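Side-chain contacts in endonuclease 2 (PDB 4CXP), which cleaves RNA and single-stranded DNA, and less readily double-stranded DNA, into 5'-phosphorylated products with the help of three divalent metal ions: residues 155-160 with 241-246; 151-156 with 220-225. One frame throughout, in Å; residues are numbered along the deposited sequence. Where two conformers were deposited one is given.

How the contacts relate
Both contacts start from helix 153-169, whose first turns carry two zinc ligands, H154 and D158, and in both the touching side-chain atoms are carbons. Contact 1 lies in the core: all its touching residues are buried, and the indole of W157 meets the methyls of I242 and V243 on helix 233-262. Contact 2 is farther out and partly exposed, with L153 set against the end of helix 206-221 and the turn after it. Its chemistry is more mixed, because a backbone carbonyl and a tyrosine ring join the aliphatic groups. The two run into one another where W157 CE2 lies 3.5 Å from A221 CB, and I242 also packs on W220.

Contact 1 of 2, residues 155-160 with 241-246; sequences HIWDSN and PIVYQR. With ZN (zinc ion), chain F; NAG (2-acetamido-2-deoxy-beta-D-glucopyranose), chain D.
W157 and V243 mark the closest approach of two helical segments, their CA atoms 8.0 Å apart, and the long indole of W157 spans the distance at one side of this line. CG of W157 stands anti to its carbonyl carbon (chi1 -78°), and from there the six-membered ring reaches across to helix 233-262. In the conformer given, CG2 of I242 comes at the ring edge, near its plane, 3.6 Å from W157 CH2. V243 approaches obliquely, with its CG2 3.7 Å from W157 CZ3. Branched aliphatic residues suit this wall because their methyls sit close to the backbone and fit against a broad ring. The indole NE1, which methyls could not satisfy, hydrogen-bonds to Y235.

One residue on, D158 grips the zinc ion with both carboxylate oxygens, OD2 at 2.2 Å and OD1 at 2.5 Å; H130 and H154 share this metal, and Q127 also bonds to OD1. On helix 233-262, Y244 serves a different neighbour: the acetamide methyl C8 of an N-acetylglucosamine lies over the centre of its ring, 3.4 Å above the plane, while its hydroxyl bonds to Y170. With an alanine at Y244, the sugar's acetamide would probably lose the flat surface under its methyl, and the hydroxyl of Y170 would be left without this partner.

The arrangement is the buried helix-to-helix packing of the largely helical S1/P1 nuclease fold, in which the helix bearing two of the zinc ligands, H154 and D158, rests on the long C-terminal helix.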
ATOM      1  N   HIS A 155      12.479  -4.406  -3.260  1.00  8.95           N
ATOM      2  CA  HIS A 155      12.070  -5.649  -2.650  1.00  9.40           C
ATOM      3  C   HIS A 155      12.230  -5.618  -1.131  1.00  8.44           C
ATOM      4  O   HIS A 155      11.434  -6.212  -0.401  1.00  8.88           O
ATOM      5  CB  HIS A 155      12.865  -6.812  -3.268  1.00 11.12           C
ATOM      6  CG  HIS A 155      12.324  -8.164  -2.909  1.00 12.85           C
ATOM      7  ND1 HIS A 155      12.736  -8.893  -1.814  1.00 14.78           N
ATOM      8  CD2 HIS A 155      11.379  -8.913  -3.514  1.00 18.88           C
ATOM      9  CE1 HIS A 155      12.091 -10.047  -1.779  1.00 16.12           C
ATOM     10  NE2 HIS A 155      11.260 -10.083  -2.799  1.00 20.50           N
ATOM     11  N   ILE A 156      13.260  -4.944  -0.656  1.00  8.30           N
ATOM     12  CA  ILE A 156      13.451  -4.800   0.786  1.00  8.35           C
ATOM     13  C   ILE A 156      12.227  -4.132   1.404  1.00  7.73           C
ATOM     14  O   ILE A 156      11.774  -4.544   2.475  1.00  8.21           O
ATOM     15  CB  ILE A 156      14.781  -4.068   1.068  1.00  9.06           C
ATOM     16  CG1 ILE A 156      15.945  -5.044   0.805  1.00  9.56           C
ATOM     17  CG2 ILE A 156      14.824  -3.513   2.478  1.00  9.34           C
ATOM     18  CD1 ILE A 156      17.297  -4.385   0.730  1.00 10.73           C
ATOM     19  N   TRP A 157      11.707  -3.084   0.758  1.00  7.67           N
ATOM     20  CA  TRP A 157      10.523  -2.401   1.235  1.00  7.55           C
ATOM     21  C   TRP A 157       9.241  -3.178   0.993  1.00  7.55           C
ATOM     22  O   TRP A 157       8.341  -3.165   1.841  1.00  8.42           O
ATOM     23  CB  TRP A 157      10.502  -0.981   0.659  1.00  7.77           C
ATOM     24  CG  TRP A 157      11.444  -0.099   1.406  1.00  8.04           C
ATOM     25  CD1 TRP A 157      12.813  -0.035   1.285  1.00  8.51           C
ATOM     26  CD2 TRP A 157      11.105   0.738   2.520  1.00  8.16           C
ATOM     27  NE1 TRP A 157      13.318   0.820   2.232  1.00  9.01           N
ATOM     28  CE2 TRP A 157      12.291   1.311   2.992  1.00  8.60           C
ATOM     29  CE3 TRP A 157       9.901   1.074   3.145  1.00  8.99           C
ATOM     30  CZ2 TRP A 157      12.313   2.191   4.069  1.00  9.87           C
ATOM     31  CZ3 TRP A 157       9.925   1.959   4.194  1.00 10.20           C
ATOM     32  CH2 TRP A 157      11.122   2.505   4.649  1.00 10.46           C
ATOM     33  N   ASP A 158       9.126  -3.885  -0.126  1.00  7.33           N
ATOM     34  CA  ASP A 158       7.924  -4.683  -0.344  1.00  7.74           C
ATOM     35  C   ASP A 158       7.825  -5.832   0.665  1.00  7.50           C
ATOM     36  O   ASP A 158       6.714  -6.145   1.112  1.00  8.42           O
ATOM     37  CB  ASP A 158       7.912  -5.335  -1.742  1.00  7.84           C
ATOM     38  CG  ASP A 158       7.337  -4.469  -2.846  1.00  7.91           C
ATOM     39  OD1 ASP A 158       6.687  -3.430  -2.593  1.00  8.16           O
ATOM     40  OD2 ASP A 158       7.502  -4.887  -4.025  1.00  9.25           O
ATOM     41  N   SER A 159       8.965  -6.472   0.940  1.00  7.93           N
ATOM     42  CA  SER A 159       8.979  -7.775   1.570  1.00  8.90           C
ATOM     43  C   SER A 159      10.004  -7.978   2.672  1.00  8.24           C
ATOM     44  O   SER A 159       9.672  -8.526   3.720  1.00  8.93           O
ATOM     45  CB  SER A 159       9.197  -8.859   0.497  1.00 11.78           C
ATOM     46  OG  SER A 159       8.103  -8.910  -0.388  1.00 13.29           O
ATOM     47  N   ASN A 160      11.281  -7.658   2.454  1.00  8.25           N
ATOM     48  CA  ASN A 160      12.290  -8.163   3.395  1.00  8.79           C
ATOM     49  C   ASN A 160      12.162  -7.604   4.792  1.00  7.78           C
ATOM     50  O   ASN A 160      12.309  -8.357   5.760  1.00  8.56           O
ATOM     51  CB  ASN A 160      13.728  -7.951   2.921  1.00  9.37           C
ATOM     52  CG  ASN A 160      14.034  -8.675   1.640  1.00 10.97           C
ATOM     53  OD1 ASN A 160      14.399  -9.869   1.630  1.00 18.59           O
ATOM     54  ND2 ASN A 160      13.918  -7.984   0.571  1.00 12.04           N
ATOM     55  N   PRO A 241       9.836   1.437  12.151  1.00 10.46           N
ATOM     56  CA  PRO A 241       8.698   2.265  12.542  1.00 10.52           C
ATOM     57  C   PRO A 241       7.965   2.905  11.381  1.00  8.26           C
ATOM     58  O   PRO A 241       6.753   3.070  11.445  1.00  7.49           O
ATOM     59  CB  PRO A 241       9.310   3.307  13.488  1.00 11.93           C
ATOM     60  CG  PRO A 241      10.518   2.640  14.039  1.00 13.57           C
ATOM     61  CD  PRO A 241      11.047   1.813  12.894  1.00 12.03           C
ATOM     62  N   ILE A 242       8.672   3.252  10.319  1.00  9.04           N
ATOM     63  CA  ILE A 242       7.995   3.871   9.177  0.50  8.10           C
ATOM     64  C   ILE A 242       7.226   2.803   8.396  1.00  7.53           C
ATOM     65  O   ILE A 242       6.152   3.101   7.894  1.00  7.41           O
ATOM     66  CB  ILE A 242       8.921   4.779   8.310  0.50  9.23           C
ATOM     67  CG1 ILE A 242       8.199   5.365   7.101  0.50 10.64           C
ATOM     68  CG2 ILE A 242      10.075   4.021   7.741  0.50  9.74           C
ATOM     69  CD1 ILE A 242       6.978   6.179   7.424  0.50 13.39           C
ATOM     70  N   VAL A 243       7.735   1.578   8.311  1.00  7.56           N
ATOM     71  CA  VAL A 243       6.949   0.501   7.747  1.00  7.44           C
ATOM     72  C   VAL A 243       5.648   0.322   8.548  1.00  7.00           C
ATOM     73  O   VAL A 243       4.563   0.242   7.980  1.00  7.34           O
ATOM     74  CB  VAL A 243       7.771  -0.790   7.644  1.00  8.62           C
ATOM     75  CG1 VAL A 243       6.893  -1.981   7.291  1.00  9.48           C
ATOM     76  CG2 VAL A 243       8.878  -0.603   6.606  1.00 10.10           C
ATOM     77  N   TYR A 244       5.763   0.242   9.873  1.00  6.76           N
ATOM     78  CA  TYR A 244       4.575   0.147  10.717  1.00  7.03           C
ATOM     79  C   TYR A 244       3.584   1.281  10.433  1.00  6.85           C
ATOM     80  O   TYR A 244       2.388   1.056  10.299  1.00  7.11           O
ATOM     81  CB  TYR A 244       4.955   0.171  12.181  1.00  6.98           C
ATOM     82  CG  TYR A 244       5.685  -1.020  12.759  1.00  7.33           C
ATOM     83  CD1 TYR A 244       5.601  -2.301  12.242  1.00  8.10           C
ATOM     84  CD2 TYR A 244       6.417  -0.845  13.924  1.00  8.26           C
ATOM     85  CE1 TYR A 244       6.228  -3.370  12.871  1.00  9.00           C
ATOM     86  CE2 TYR A 244       7.034  -1.911  14.567  1.00  8.96           C
ATOM     87  CZ  TYR A 244       6.924  -3.166  14.031  1.00  9.25           C
ATOM     88  OH  TYR A 244       7.497  -4.258  14.676  1.00 11.15           O
ATOM     89  N   GLN A 245       4.103   2.503  10.369  1.00  6.80           N
ATOM     90  CA  GLN A 245       3.269   3.676  10.113  1.00  6.98           C
ATOM     91  C   GLN A 245       2.507   3.524   8.799  1.00  6.77           C
ATOM     92  O   GLN A 245       1.307   3.788   8.740  1.00  6.95           O
ATOM     93  CB  GLN A 245       4.145   4.919  10.068  1.00  7.33           C
ATOM     94  CG  GLN A 245       3.389   6.230   9.844  1.00  7.98           C
ATOM     95  CD  GLN A 245       4.276   7.252   9.192  1.00  9.13           C
ATOM     96  OE1 GLN A 245       5.248   7.709   9.783  1.00 10.93           O
ATOM     97  NE2 GLN A 245       3.970   7.583   7.946  1.00  9.01           N
ATOM     98  N   ARG A 246       3.209   3.147   7.740  1.00  6.50           N
ATOM     99  CA  ARG A 246       2.580   3.062   6.436  1.00  6.59           C
ATOM    100  C   ARG A 246       1.574   1.941   6.327  1.00  6.83           C
ATOM    101  O   ARG A 246       0.543   2.096   5.674  1.00  7.41           O
ATOM    102  CB  ARG A 246       3.639   2.939   5.337  1.00  6.70           C
ATOM    103  CG  ARG A 246       4.593   4.119   5.209  1.00  6.88           C
ATOM    104  CD  ARG A 246       3.909   5.462   5.008  1.00  7.23           C
ATOM    105  NE  ARG A 246       3.407   5.593   3.647  1.00  7.33           N
ATOM    106  CZ  ARG A 246       2.713   6.645   3.215  1.00  7.00           C
ATOM    107  NH1 ARG A 246       2.206   7.512   4.079  1.00  7.61           N
ATOM    108  NH2 ARG A 246       2.550   6.812   1.915  1.00  7.67           N
TER
HETATM  109 ZN    ZN F 932       6.427  -3.321  -5.065  1.00  9.68          ZN
HETATM  110  C1  NAG D   1       3.671   0.190  19.227  1.00 10.96           C
HETATM  111  C2  NAG D   1       4.872  -0.249  18.395  1.00 10.33           C
HETATM  112  C3  NAG D   1       6.056  -0.528  19.308  1.00 10.68           C
HETATM  113  C4  NAG D   1       6.336   0.683  20.181  1.00 11.14           C
HETATM  114  C5  NAG D   1       5.065   1.130  20.893  1.00 13.05           C
HETATM  115  C6  NAG D   1       5.240   2.414  21.696  1.00 15.46           C
HETATM  116  C7  NAG D   1       4.040  -1.302  16.371  1.00  9.15           C
HETATM  117  C8  NAG D   1       3.745  -2.565  15.628  1.00  9.35           C
HETATM  118  N2  NAG D   1       4.559  -1.407  17.585  1.00  9.30           N
HETATM  119  O3  NAG D   1       7.186  -0.871  18.528  1.00 11.62           O
HETATM  120  O4  NAG D   1       7.336   0.331  21.117  1.00 12.70           O
HETATM  121  O5  NAG D   1       4.045   1.362  19.936  1.00 12.49           O
HETATM  122  O6  NAG D   1       5.669   3.461  20.856  1.00 18.59           O
HETATM  123  O7  NAG D   1       3.748  -0.207  15.868  1.00 10.60           O
HETATM  124  O   HOH W   1       6.620  -3.943  -7.050  1.00 14.05           O

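Contact 2 of 2, residues 151-156 with 220-225; sequences ANLHHI and WAYKGV. With ZN (zinc ion), chain F.
L153 points from the first turn of helix 153-169 toward the end of helix 206-221, and its CA is 7.9 Å from that of A221. Its CB leads out toward the other segment, and CG stands anti to the backbone N (chi1 -172°), which carries the fork of two methyls outward. CD2 does most of the touching: it lies 3.6 Å from A221 O and 3.9 Å from Y222 CD1, meeting the tyrosine ring obliquely. The other branch, CD1, is 4.0 Å from the same carbonyl oxygen and looks toward V225 CG1, 4.3 Å away. A forked leucine suits this place because its two methyls reach different neighbours from one stem. The carbonyl that both methyls face is not left to apolar company, since A221 O accepts a hydrogen bond from the hydroxyl of Y235.

Y222 turns its ring back toward L153 although its CB points away, and its hydroxyl bonds to D136. A type II turn from Y222 to V225 then brings V225 round to the leucine; G224, at phi 82°, adopts a positive backbone angle that glycine takes readily.

Beside L153, N152 caps the helix: its OD1 accepts from H155 N at 2.9 Å, with the donor 38° out of the carbonyl plane. H154 directs its ring to the zinc ion, bound through NE2 at 2.2 Å, while its ND1 hydrogen-bonds to G138 O.

Hence the two segments are joined by methyl groups set against a carbonyl, a ring and another methyl, contacts with little directional demand that depend on fit, whereas the polar ends of Y222 and H154 are engaged by partners beyond the two segments.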
ATOM      1  N   ALA A 151      19.597  -8.479  -2.617  1.00 12.69           N
ATOM      2  CA  ALA A 151      18.247  -7.968  -2.747  1.00 12.23           C
ATOM      3  C   ALA A 151      18.296  -6.600  -3.358  1.00 11.72           C
ATOM      4  O   ALA A 151      19.255  -5.874  -3.169  1.00 15.68           O
ATOM      5  CB  ALA A 151      17.551  -7.882  -1.397  1.00 14.81           C
ATOM      6  N   ASN A 152      17.244  -6.212  -4.044  1.00 11.15           N
ATOM      7  CA  ASN A 152      17.130  -4.824  -4.459  1.00 10.90           C
ATOM      8  C   ASN A 152      16.328  -4.029  -3.429  1.00  9.43           C
ATOM      9  O   ASN A 152      15.572  -4.580  -2.630  1.00  9.87           O
ATOM     10  CB  ASN A 152      16.594  -4.680  -5.885  1.00 12.18           C
ATOM     11  CG  ASN A 152      15.137  -5.025  -6.000  1.00 12.01           C
ATOM     12  OD1 ASN A 152      14.285  -4.339  -5.469  1.00 12.09           O
ATOM     13  ND2 ASN A 152      14.836  -6.098  -6.713  1.00 16.44           N
ATOM     14  N   LEU A 153      16.514  -2.715  -3.448  1.00  9.33           N
ATOM     15  CA  LEU A 153      15.948  -1.874  -2.412  1.00  9.24           C
ATOM     16  C   LEU A 153      14.411  -1.908  -2.443  1.00  8.57           C
ATOM     17  O   LEU A 153      13.759  -1.865  -1.404  1.00  8.66           O
ATOM     18  CB  LEU A 153      16.469  -0.448  -2.541  1.00  9.29           C
ATOM     19  CG  LEU A 153      16.081   0.481  -1.397  1.00  9.85           C
ATOM     20  CD1 LEU A 153      16.659   0.018  -0.066  1.00 10.74           C
ATOM     21  CD2 LEU A 153      16.504   1.904  -1.723  1.00 10.26           C
ATOM     22  N   HIS A 154      13.830  -1.949  -3.639  1.00  9.12           N
ATOM     23  CA  HIS A 154      12.394  -2.034  -3.737  1.00  8.78           C
ATOM     24  C   HIS A 154      11.846  -3.269  -3.007  1.00  8.40           C
ATOM     25  O   HIS A 154      10.884  -3.179  -2.241  1.00  8.87           O
ATOM     26  CB  HIS A 154      11.941  -2.014  -5.203  1.00  9.43           C
ATOM     27  CG  HIS A 154      10.465  -1.931  -5.335  1.00  9.08           C
ATOM     28  ND1 HIS A 154       9.806  -0.756  -5.592  1.00  9.17           N
ATOM     29  CD2 HIS A 154       9.502  -2.862  -5.163  1.00  9.10           C
ATOM     30  CE1 HIS A 154       8.504  -0.978  -5.590  1.00  9.29           C
ATOM     31  NE2 HIS A 154       8.291  -2.252  -5.313  1.00  9.37           N
ATOM     32  N   HIS A 155      12.479  -4.406  -3.260  1.00  8.95           N
ATOM     33  CA  HIS A 155      12.070  -5.649  -2.650  1.00  9.40           C
ATOM     34  C   HIS A 155      12.230  -5.618  -1.131  1.00  8.44           C
ATOM     35  O   HIS A 155      11.434  -6.212  -0.401  1.00  8.88           O
ATOM     36  CB  HIS A 155      12.865  -6.812  -3.268  1.00 11.12           C
ATOM     37  CG  HIS A 155      12.324  -8.164  -2.909  1.00 12.85           C
ATOM     38  ND1 HIS A 155      12.736  -8.893  -1.814  1.00 14.78           N
ATOM     39  CD2 HIS A 155      11.379  -8.913  -3.514  1.00 18.88           C
ATOM     40  CE1 HIS A 155      12.091 -10.047  -1.779  1.00 16.12           C
ATOM     41  NE2 HIS A 155      11.260 -10.083  -2.799  1.00 20.50           N
ATOM     42  N   ILE A 156      13.260  -4.944  -0.656  1.00  8.30           N
ATOM     43  CA  ILE A 156      13.451  -4.800   0.786  1.00  8.35           C
ATOM     44  C   ILE A 156      12.227  -4.132   1.404  1.00  7.73           C
ATOM     45  O   ILE A 156      11.774  -4.544   2.475  1.00  8.21           O
ATOM     46  CB  ILE A 156      14.781  -4.068   1.068  1.00  9.06           C
ATOM     47  CG1 ILE A 156      15.945  -5.044   0.805  1.00  9.56           C
ATOM     48  CG2 ILE A 156      14.824  -3.513   2.478  1.00  9.34           C
ATOM     49  CD1 ILE A 156      17.297  -4.385   0.730  1.00 10.73           C
ATOM     50  N   TRP A 220      13.774   8.087   4.258  1.00  8.48           N
ATOM     51  CA  TRP A 220      13.909   6.794   4.890  1.00  8.31           C
ATOM     52  C   TRP A 220      14.375   5.691   3.952  1.00  8.39           C
ATOM     53  O   TRP A 220      15.235   4.880   4.322  1.00  9.68           O
ATOM     54  CB  TRP A 220      12.591   6.367   5.541  1.00  8.21           C
ATOM     55  CG  TRP A 220      12.174   7.166   6.719  1.00  8.40           C
ATOM     56  CD1 TRP A 220      11.087   7.983   6.833  1.00  8.52           C
ATOM     57  CD2 TRP A 220      12.788   7.146   8.010  1.00  9.09           C
ATOM     58  NE1 TRP A 220      10.999   8.486   8.104  1.00 10.10           N
ATOM     59  CE2 TRP A 220      12.036   7.990   8.850  1.00  9.83           C
ATOM     60  CE3 TRP A 220      13.897   6.479   8.536  1.00 10.14           C
ATOM     61  CZ2 TRP A 220      12.372   8.207  10.186  1.00 11.13           C
ATOM     62  CZ3 TRP A 220      14.225   6.690   9.880  1.00 11.76           C
ATOM     63  CH2 TRP A 220      13.465   7.536  10.683  1.00 11.76           C
ATOM     64  N   ALA A 221      13.800   5.574   2.768  1.00  8.52           N
ATOM     65  CA  ALA A 221      14.105   4.413   1.930  1.00  8.36           C
ATOM     66  C   ALA A 221      15.444   4.559   1.226  1.00  8.69           C
ATOM     67  O   ALA A 221      16.344   3.743   1.389  1.00  9.66           O
ATOM     68  CB  ALA A 221      12.971   4.130   0.945  1.00  9.41           C
ATOM     69  N   TYR A 222      15.559   5.597   0.405  1.00  9.63           N
ATOM     70  CA  TYR A 222      16.781   5.853  -0.326  1.00 10.30           C
ATOM     71  C   TYR A 222      17.902   6.368   0.572  1.00 10.48           C
ATOM     72  O   TYR A 222      19.083   6.218   0.245  1.00 11.93           O
ATOM     73  CB  TYR A 222      16.535   6.910  -1.388  1.00 10.79           C
ATOM     74  CG  TYR A 222      15.680   6.532  -2.581  1.00 10.41           C
ATOM     75  CD1 TYR A 222      15.943   5.408  -3.339  1.00 11.79           C
ATOM     76  CD2 TYR A 222      14.671   7.375  -3.010  1.00 11.74           C
ATOM     77  CE1 TYR A 222      15.215   5.121  -4.475  1.00 12.19           C
ATOM     78  CE2 TYR A 222      13.935   7.103  -4.145  1.00 12.72           C
ATOM     79  CZ  TYR A 222      14.210   5.968  -4.877  1.00 11.69           C
ATOM     80  OH  TYR A 222      13.490   5.742  -6.034  1.00 13.07           O
ATOM     81  N   LYS A 223      17.560   7.020   1.672  1.00 11.12           N
ATOM     82  CA  LYS A 223      18.509   7.719   2.517  1.00 12.19           C
ATOM     83  C   LYS A 223      19.579   6.785   3.021  1.00 12.70           C
ATOM     84  O   LYS A 223      19.274   5.784   3.654  1.00 14.86           O
ATOM     85  CB  LYS A 223      17.782   8.334   3.704  1.00 13.42           C
ATOM     86  CG  LYS A 223      18.669   9.048   4.703  1.00 16.80           C
ATOM     87  CD  LYS A 223      19.464  10.174   4.106  1.00 21.55           C
ATOM     88  CE  LYS A 223      18.575  11.325   3.715  1.00 25.41           C
ATOM     89  NZ  LYS A 223      19.381  12.548   3.436  0.70 28.46           N
ATOM     90  N   GLY A 224      20.835   7.131   2.766  1.00 15.36           N
ATOM     91  CA  GLY A 224      21.968   6.361   3.252  1.00 18.63           C
ATOM     92  C   GLY A 224      22.330   5.159   2.413  1.00 18.64           C
ATOM     93  O   GLY A 224      23.328   4.530   2.703  1.00 25.41           O
ATOM     94  N   VAL A 225      21.565   4.850   1.364  1.00 14.14           N
ATOM     95  CA  VAL A 225      21.752   3.601   0.635  1.00 13.73           C
ATOM     96  C   VAL A 225      22.505   3.857  -0.659  1.00 15.56           C
ATOM     97  O   VAL A 225      22.133   4.728  -1.435  1.00 20.37           O
ATOM     98  CB  VAL A 225      20.403   2.924   0.329  1.00 12.93           C
ATOM     99  CG1 VAL A 225      20.634   1.629  -0.414  1.00 13.82           C
ATOM    100  CG2 VAL A 225      19.610   2.683   1.601  1.00 12.47           C
TER
HETATM  101 ZN    ZN F 932       6.427  -3.321  -5.065  1.00  9.68          ZN
HETATM  102  O   HOH W   1       6.620  -3.943  -7.050  1.00 14.05           O